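Local coordinates for mandelate racemase/muconate lactonizing enzyme (Polaromonas sp., PDB 2OG9), which belongs to the enolase superfamily and probably racemises mandelate or a related hydroxy acid, or carries out a kindred isomerisation, at residues Phe158-Ser171 with Asp193-Gly205. Sequence-based numbering, arbitrary orientation.
Sequences FLHTPIDQLMVNAS and DIARVTAVRKHLG
Neighbouring helices on the outside of a TIM barrel, 163-171 and 193-204, pack here at -38° with axes 9.8 Å apart, and Arg196 fastens the second to the turn that leads into the first. Its guanidinium meets the backbone carbonyl of Thr161 end-on: both NH2, at 2.9 Å, and NH1, at 3.0 Å, donate hydrogen bonds to Thr161 O, which sits in the guanidinium plane, while Leu159 O lies over one face. The chain gets there by a bend at chi3 (66°), and Ile163 lies across it, CG1 against NH1 and CD1 against CG. Replacing this arginine with a leucine would probably leave the carbonyl of buried Thr161 without its two donors and the turn freer to shift. Beyond the clamp the contact becomes apolar: Ile163 CG2 touches Ala199 CB at 3.5 Å, and the side chains of Leu166 and Val200 cross at about a right angle, CD2 meeting CG2. The two helices come from successive beta-alpha units of the barrel, with strand 181-184 between them in the chain; Leu183 of that strand touches both Leu166 and Val200 from the barrel side. Toward the C-terminal end of helix 193-204, selenomethionine Met167 turns its CE methyl against His203 CG, 3.4 Å away, with SE placed obliquely to the ring. With its CG anti to the backbone N (chi1 -174°), His203 swings its imidazole across the flank of helix 163-171, bringing the ring edge to Met167 O. Leu204 ends the row, CD1 3.9 Å from Ala170 CB and CD2 against the backbone of Ser171, before Gly205 leaves the helix with positive phi.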
ATOM      1  N   PHE A 158      -5.738  11.749  42.661  1.00 44.39           N
ATOM      2  CA  PHE A 158      -6.569  10.773  41.971  1.00 44.35           C
ATOM      3  C   PHE A 158      -7.864  11.482  41.615  1.00 44.35           C
ATOM      4  O   PHE A 158      -8.061  12.640  41.989  1.00 43.44           O
ATOM      5  CB  PHE A 158      -6.857   9.570  42.869  1.00 45.19           C
ATOM      6  CG  PHE A 158      -5.624   8.837  43.310  1.00 46.73           C
ATOM      7  CD1 PHE A 158      -5.179   8.928  44.625  1.00 47.16           C
ATOM      8  CD2 PHE A 158      -4.896   8.067  42.406  1.00 47.51           C
ATOM      9  CE1 PHE A 158      -4.024   8.265  45.036  1.00 47.91           C
ATOM     10  CE2 PHE A 158      -3.739   7.399  42.804  1.00 47.86           C
ATOM     11  CZ  PHE A 158      -3.302   7.499  44.122  1.00 49.08           C
ATOM     12  N   LEU A 159      -8.743  10.800  40.894  1.00 44.79           N
ATOM     13  CA  LEU A 159     -10.011  11.401  40.500  1.00 46.05           C
ATOM     14  C   LEU A 159     -10.825  11.875  41.702  1.00 47.24           C
ATOM     15  O   LEU A 159     -11.536  12.878  41.621  1.00 47.80           O
ATOM     16  CB  LEU A 159     -10.833  10.403  39.682  1.00 45.33           C
ATOM     17  CG  LEU A 159     -10.373  10.191  38.237  1.00 45.59           C
ATOM     18  CD1 LEU A 159     -10.981   8.913  37.682  1.00 45.13           C
ATOM     19  CD2 LEU A 159     -10.773  11.396  37.394  1.00 44.75           C
ATOM     20  N   HIS A 160     -10.707  11.156  42.816  1.00 47.92           N
ATOM     21  CA  HIS A 160     -11.447  11.495  44.027  1.00 48.95           C
ATOM     22  C   HIS A 160     -10.795  12.567  44.900  1.00 48.54           C
ATOM     23  O   HIS A 160     -11.402  13.037  45.860  1.00 49.16           O
ATOM     24  CB  HIS A 160     -11.696  10.229  44.860  1.00 50.28           C
ATOM     25  CG  HIS A 160     -10.451   9.472  45.203  1.00 51.85           C
ATOM     26  ND1 HIS A 160      -9.506   9.949  46.087  1.00 52.47           N
ATOM     27  CD2 HIS A 160      -9.994   8.271  44.776  1.00 51.70           C
ATOM     28  CE1 HIS A 160      -8.521   9.074  46.188  1.00 53.08           C
ATOM     29  NE2 HIS A 160      -8.793   8.047  45.403  1.00 52.74           N
ATOM     30  N   THR A 161      -9.567  12.959  44.569  1.00 47.39           N
ATOM     31  CA  THR A 161      -8.873  13.985  45.346  1.00 46.27           C
ATOM     32  C   THR A 161      -9.479  15.365  45.087  1.00 46.46           C
ATOM     33  O   THR A 161      -9.516  15.828  43.946  1.00 46.80           O
ATOM     34  CB  THR A 161      -7.368  14.046  44.992  1.00 45.41           C
ATOM     35  OG1 THR A 161      -6.738  12.806  45.335  1.00 43.80           O
ATOM     36  CG2 THR A 161      -6.689  15.182  45.754  1.00 44.53           C
ATOM     37  N   PRO A 162      -9.972  16.034  46.142  1.00 46.05           N
ATOM     38  CA  PRO A 162     -10.567  17.365  45.989  1.00 45.86           C
ATOM     39  C   PRO A 162      -9.598  18.324  45.301  1.00 45.99           C
ATOM     40  O   PRO A 162      -8.439  18.445  45.700  1.00 44.91           O
ATOM     41  CB  PRO A 162     -10.869  17.774  47.428  1.00 45.77           C
ATOM     42  CG  PRO A 162     -11.210  16.464  48.066  1.00 46.40           C
ATOM     43  CD  PRO A 162     -10.121  15.553  47.528  1.00 46.23           C
ATOM     44  N   ILE A 163     -10.087  19.001  44.269  1.00 46.59           N
ATOM     45  CA  ILE A 163      -9.288  19.941  43.493  1.00 47.96           C
ATOM     46  C   ILE A 163      -8.317  20.790  44.312  1.00 48.66           C
ATOM     47  O   ILE A 163      -7.113  20.782  44.056  1.00 48.32           O
ATOM     48  CB  ILE A 163     -10.195  20.889  42.687  1.00 48.34           C
ATOM     49  CG1 ILE A 163     -11.200  20.074  41.868  1.00 50.31           C
ATOM     50  CG2 ILE A 163      -9.353  21.753  41.760  1.00 49.02           C
ATOM     51  CD1 ILE A 163     -12.251  20.919  41.162  1.00 50.75           C
ATOM     52  N   ASP A 164      -8.841  21.522  45.293  1.00 49.86           N
ATOM     53  CA  ASP A 164      -8.009  22.391  46.123  1.00 50.53           C
ATOM     54  C   ASP A 164      -6.862  21.676  46.839  1.00 49.88           C
ATOM     55  O   ASP A 164      -5.800  22.264  47.055  1.00 49.50           O
ATOM     56  CB  ASP A 164      -8.885  23.147  47.129  1.00 53.11           C
ATOM     57  CG  ASP A 164      -9.678  24.277  46.479  1.00 55.64           C
ATOM     58  OD1 ASP A 164      -9.047  25.205  45.923  1.00 56.28           O
ATOM     59  OD2 ASP A 164     -10.928  24.242  46.519  1.00 56.75           O
ATOM     60  N   GLN A 165      -7.069  20.414  47.206  1.00 48.82           N
ATOM     61  CA  GLN A 165      -6.023  19.639  47.868  1.00 48.28           C
ATOM     62  C   GLN A 165      -4.943  19.280  46.854  1.00 48.39           C
ATOM     63  O   GLN A 165      -3.746  19.441  47.110  1.00 47.54           O
ATOM     64  CB  GLN A 165      -6.595  18.350  48.458  1.00 49.66           C
ATOM     65  CG  GLN A 165      -7.398  18.531  49.731  1.00 51.64           C
ATOM     66  CD  GLN A 165      -7.828  17.205  50.328  1.00 53.41           C
ATOM     67  OE1 GLN A 165      -7.012  16.297  50.502  1.00 53.81           O
ATOM     68  NE2 GLN A 165      -9.111  17.087  50.650  1.00 53.77           N
ATOM     69  N   LEU A 166      -5.378  18.782  45.700  1.00 47.50           N
ATOM     70  CA  LEU A 166      -4.462  18.398  44.638  1.00 47.06           C
ATOM     71  C   LEU A 166      -3.688  19.630  44.175  1.00 47.07           C
ATOM     72  O   LEU A 166      -2.549  19.523  43.723  1.00 47.22           O
ATOM     73  CB  LEU A 166      -5.250  17.780  43.478  1.00 47.52           C
ATOM     74  CG  LEU A 166      -4.489  17.120  42.324  1.00 47.88           C
ATOM     75  CD1 LEU A 166      -5.430  16.202  41.561  1.00 48.14           C
ATOM     76  CD2 LEU A 166      -3.904  18.182  41.406  1.00 48.53           C
HETATM   77  N   MSE A 167      -4.309  20.799  44.307  1.00 47.02           N
HETATM   78  CA  MSE A 167      -3.681  22.055  43.909  1.00 47.71           C
HETATM   79  C   MSE A 167      -2.515  22.450  44.810  1.00 47.27           C
HETATM   80  O   MSE A 167      -1.487  22.926  44.325  1.00 47.03           O
HETATM   81  CB  MSE A 167      -4.720  23.177  43.885  1.00 49.29           C
HETATM   82  CG  MSE A 167      -5.641  23.114  42.681  1.00 50.35           C
HETATM   83 SE   MSE A 167      -7.126  24.328  42.816  1.00 65.71          SE
HETATM   84  CE  MSE A 167      -6.289  25.947  42.212  1.00 50.07           C
ATOM     85  N   VAL A 168      -2.675  22.261  46.117  1.00 47.54           N
ATOM     86  CA  VAL A 168      -1.611  22.595  47.059  1.00 46.89           C
ATOM     87  C   VAL A 168      -0.550  21.493  47.051  1.00 46.60           C
ATOM     88  O   VAL A 168       0.628  21.754  47.301  1.00 46.52           O
ATOM     89  CB  VAL A 168      -2.159  22.792  48.505  1.00 47.26           C
ATOM     90  CG1 VAL A 168      -3.095  23.994  48.547  1.00 45.55           C
ATOM     91  CG2 VAL A 168      -2.886  21.545  48.974  1.00 46.20           C
ATOM     92  N   ASN A 169      -0.973  20.266  46.757  1.00 46.09           N
ATOM     93  CA  ASN A 169      -0.060  19.125  46.687  1.00 46.07           C
ATOM     94  C   ASN A 169       0.855  19.282  45.468  1.00 45.96           C
ATOM     95  O   ASN A 169       2.067  19.069  45.547  1.00 44.73           O
ATOM     96  CB  ASN A 169      -0.852  17.818  46.563  1.00 47.01           C
ATOM     97  CG  ASN A 169      -1.427  17.348  47.889  1.00 48.80           C
ATOM     98  OD1 ASN A 169      -1.823  18.153  48.733  1.00 50.26           O
ATOM     99  ND2 ASN A 169      -1.489  16.033  48.071  1.00 49.09           N
ATOM    100  N   ALA A 170       0.257  19.653  44.340  1.00 45.06           N
ATOM    101  CA  ALA A 170       1.002  19.846  43.106  1.00 44.61           C
ATOM    102  C   ALA A 170       2.007  20.975  43.289  1.00 44.25           C
ATOM    103  O   ALA A 170       3.189  20.819  42.989  1.00 42.91           O
ATOM    104  CB  ALA A 170       0.047  20.170  41.965  1.00 43.67           C
ATOM    105  N   SER A 171       1.532  22.114  43.782  1.00 44.57           N
ATOM    106  CA  SER A 171       2.402  23.259  44.008  1.00 44.83           C
ATOM    107  C   SER A 171       3.559  22.860  44.925  1.00 44.45           C
ATOM    108  O   SER A 171       4.672  23.372  44.797  1.00 44.46           O
ATOM    109  CB  SER A 171       1.604  24.418  44.618  1.00 46.29           C
ATOM    110  OG  SER A 171       0.858  23.990  45.746  1.00 49.57           O
ATOM    111  N   ASP A 193     -13.523  16.817  34.685  1.00 44.16           N
ATOM    112  CA  ASP A 193     -12.101  16.755  34.372  1.00 41.75           C
ATOM    113  C   ASP A 193     -11.643  18.094  33.818  1.00 41.61           C
ATOM    114  O   ASP A 193     -10.663  18.668  34.289  1.00 40.55           O
ATOM    115  CB  ASP A 193     -11.811  15.656  33.350  1.00 42.88           C
ATOM    116  CG  ASP A 193     -12.121  14.271  33.878  1.00 42.00           C
ATOM    117  OD1 ASP A 193     -11.846  14.014  35.067  1.00 41.12           O
ATOM    118  OD2 ASP A 193     -12.624  13.435  33.101  1.00 42.90           O
ATOM    119  N   ILE A 194     -12.363  18.592  32.820  1.00 40.57           N
ATOM    120  CA  ILE A 194     -12.019  19.866  32.206  1.00 41.10           C
ATOM    121  C   ILE A 194     -11.930  20.964  33.263  1.00 40.23           C
ATOM    122  O   ILE A 194     -11.070  21.841  33.191  1.00 40.51           O
ATOM    123  CB  ILE A 194     -13.059  20.263  31.139  1.00 41.53           C
ATOM    124  CG1 ILE A 194     -13.142  19.166  30.075  1.00 43.25           C
ATOM    125  CG2 ILE A 194     -12.669  21.587  30.494  1.00 41.01           C
ATOM    126  CD1 ILE A 194     -14.107  19.467  28.952  1.00 45.84           C
ATOM    127  N   ALA A 195     -12.820  20.904  34.247  1.00 40.17           N
ATOM    128  CA  ALA A 195     -12.838  21.888  35.323  1.00 39.59           C
ATOM    129  C   ALA A 195     -11.605  21.717  36.207  1.00 39.53           C
ATOM    130  O   ALA A 195     -10.902  22.688  36.507  1.00 39.25           O
ATOM    131  CB  ALA A 195     -14.108  21.725  36.156  1.00 39.50           C
ATOM    132  N   ARG A 196     -11.351  20.480  36.621  1.00 38.56           N
ATOM    133  CA  ARG A 196     -10.208  20.169  37.469  1.00 39.46           C
ATOM    134  C   ARG A 196      -8.885  20.558  36.811  1.00 39.58           C
ATOM    135  O   ARG A 196      -8.015  21.148  37.458  1.00 39.79           O
ATOM    136  CB  ARG A 196     -10.209  18.676  37.815  1.00 39.21           C
ATOM    137  CG  ARG A 196     -11.375  18.267  38.704  1.00 41.19           C
ATOM    138  CD  ARG A 196     -11.582  16.759  38.730  1.00 42.37           C
ATOM    139  NE  ARG A 196     -10.476  16.030  39.349  1.00 44.23           N
ATOM    140  CZ  ARG A 196     -10.147  16.114  40.634  1.00 45.15           C
ATOM    141  NH1 ARG A 196     -10.840  16.902  41.449  1.00 45.02           N
ATOM    142  NH2 ARG A 196      -9.130  15.406  41.108  1.00 44.25           N
ATOM    143  N   VAL A 197      -8.735  20.233  35.529  1.00 38.82           N
ATOM    144  CA  VAL A 197      -7.512  20.565  34.802  1.00 38.58           C
ATOM    145  C   VAL A 197      -7.384  22.077  34.654  1.00 39.07           C
ATOM    146  O   VAL A 197      -6.288  22.628  34.763  1.00 38.25           O
ATOM    147  CB  VAL A 197      -7.491  19.916  33.393  1.00 38.98           C
ATOM    148  CG1 VAL A 197      -6.253  20.367  32.627  1.00 38.52           C
ATOM    149  CG2 VAL A 197      -7.502  18.402  33.519  1.00 36.91           C
ATOM    150  N   THR A 198      -8.507  22.746  34.405  1.00 40.00           N
ATOM    151  CA  THR A 198      -8.505  24.198  34.262  1.00 40.71           C
ATOM    152  C   THR A 198      -8.059  24.810  35.584  1.00 40.94           C
ATOM    153  O   THR A 198      -7.262  25.751  35.610  1.00 41.13           O
ATOM    154  CB  THR A 198      -9.912  24.738  33.910  1.00 40.73           C
ATOM    155  OG1 THR A 198     -10.341  24.181  32.662  1.00 41.35           O
ATOM    156  CG2 THR A 198      -9.890  26.260  33.792  1.00 40.66           C
ATOM    157  N   ALA A 199      -8.574  24.251  36.677  1.00 40.88           N
ATOM    158  CA  ALA A 199      -8.257  24.717  38.024  1.00 41.83           C
ATOM    159  C   ALA A 199      -6.779  24.536  38.349  1.00 42.32           C
ATOM    160  O   ALA A 199      -6.152  25.417  38.939  1.00 42.84           O
ATOM    161  CB  ALA A 199      -9.110  23.972  39.043  1.00 41.53           C
ATOM    162  N   VAL A 200      -6.227  23.386  37.970  1.00 42.25           N
ATOM    163  CA  VAL A 200      -4.821  23.100  38.219  1.00 41.26           C
ATOM    164  C   VAL A 200      -3.946  24.037  37.393  1.00 41.16           C
ATOM    165  O   VAL A 200      -2.981  24.614  37.902  1.00 40.56           O
ATOM    166  CB  VAL A 200      -4.473  21.635  37.863  1.00 41.22           C
ATOM    167  CG1 VAL A 200      -2.982  21.392  38.034  1.00 40.60           C
ATOM    168  CG2 VAL A 200      -5.257  20.689  38.752  1.00 40.00           C
ATOM    169  N   ARG A 201      -4.292  24.196  36.120  1.00 40.74           N
ATOM    170  CA  ARG A 201      -3.533  25.069  35.234  1.00 42.23           C
ATOM    171  C   ARG A 201      -3.500  26.512  35.729  1.00 43.59           C
ATOM    172  O   ARG A 201      -2.455  27.162  35.686  1.00 43.14           O
ATOM    173  CB  ARG A 201      -4.110  25.018  33.814  1.00 41.10           C
ATOM    174  CG  ARG A 201      -3.624  26.136  32.892  1.00 41.94           C
ATOM    175  CD  ARG A 201      -2.103  26.212  32.809  1.00 42.92           C
ATOM    176  NE  ARG A 201      -1.500  25.027  32.200  1.00 43.18           N
ATOM    177  CZ  ARG A 201      -1.602  24.709  30.914  1.00 44.14           C
ATOM    178  NH1 ARG A 201      -2.289  25.486  30.086  1.00 43.30           N
ATOM    179  NH2 ARG A 201      -1.005  23.614  30.452  1.00 42.64           N
ATOM    180  N   LYS A 202      -4.638  27.015  36.200  1.00 44.99           N
ATOM    181  CA  LYS A 202      -4.689  28.392  36.685  1.00 46.24           C
ATOM    182  C   LYS A 202      -3.866  28.563  37.955  1.00 46.41           C
ATOM    183  O   LYS A 202      -3.264  29.613  38.175  1.00 46.21           O
ATOM    184  CB  LYS A 202      -6.133  28.825  36.955  1.00 47.32           C
ATOM    185  CG  LYS A 202      -6.242  30.289  37.373  1.00 48.59           C
ATOM    186  CD  LYS A 202      -7.677  30.722  37.639  1.00 49.84           C
ATOM    187  CE  LYS A 202      -7.726  32.183  38.078  1.00 50.00           C
ATOM    188  NZ  LYS A 202      -9.112  32.646  38.391  1.00 51.13           N
ATOM    189  N   HIS A 203      -3.835  27.524  38.784  1.00 46.81           N
ATOM    190  CA  HIS A 203      -3.089  27.565  40.036  1.00 47.61           C
ATOM    191  C   HIS A 203      -1.572  27.526  39.847  1.00 47.45           C
ATOM    192  O   HIS A 203      -0.853  28.387  40.356  1.00 46.91           O
ATOM    193  CB  HIS A 203      -3.511  26.401  40.931  1.00 48.49           C
ATOM    194  CG  HIS A 203      -2.902  26.437  42.298  1.00 50.29           C
ATOM    195  ND1 HIS A 203      -3.038  27.517  43.145  1.00 50.71           N
ATOM    196  CD2 HIS A 203      -2.168  25.521  42.973  1.00 50.72           C
ATOM    197  CE1 HIS A 203      -2.415  27.263  44.282  1.00 51.07           C
ATOM    198  NE2 HIS A 203      -1.879  26.058  44.204  1.00 50.86           N
ATOM    199  N   LEU A 204      -1.089  26.526  39.114  1.00 46.87           N
ATOM    200  CA  LEU A 204       0.343  26.372  38.884  1.00 46.04           C
ATOM    201  C   LEU A 204       0.920  27.350  37.872  1.00 45.75           C
ATOM    202  O   LEU A 204       2.069  27.775  37.996  1.00 45.79           O
ATOM    203  CB  LEU A 204       0.650  24.942  38.436  1.00 45.70           C
ATOM    204  CG  LEU A 204       0.247  23.845  39.423  1.00 46.05           C
ATOM    205  CD1 LEU A 204       0.591  22.486  38.841  1.00 46.25           C
ATOM    206  CD2 LEU A 204       0.960  24.060  40.751  1.00 44.93           C
ATOM    207  N   GLY A 205       0.126  27.704  36.867  1.00 45.47           N
ATOM    208  CA  GLY A 205       0.601  28.628  35.854  1.00 45.30           C
ATOM    209  C   GLY A 205       0.925  27.923  34.549  1.00 45.09           C
ATOM    210  O   GLY A 205       1.082  26.704  34.514  1.00 44.41           O
TER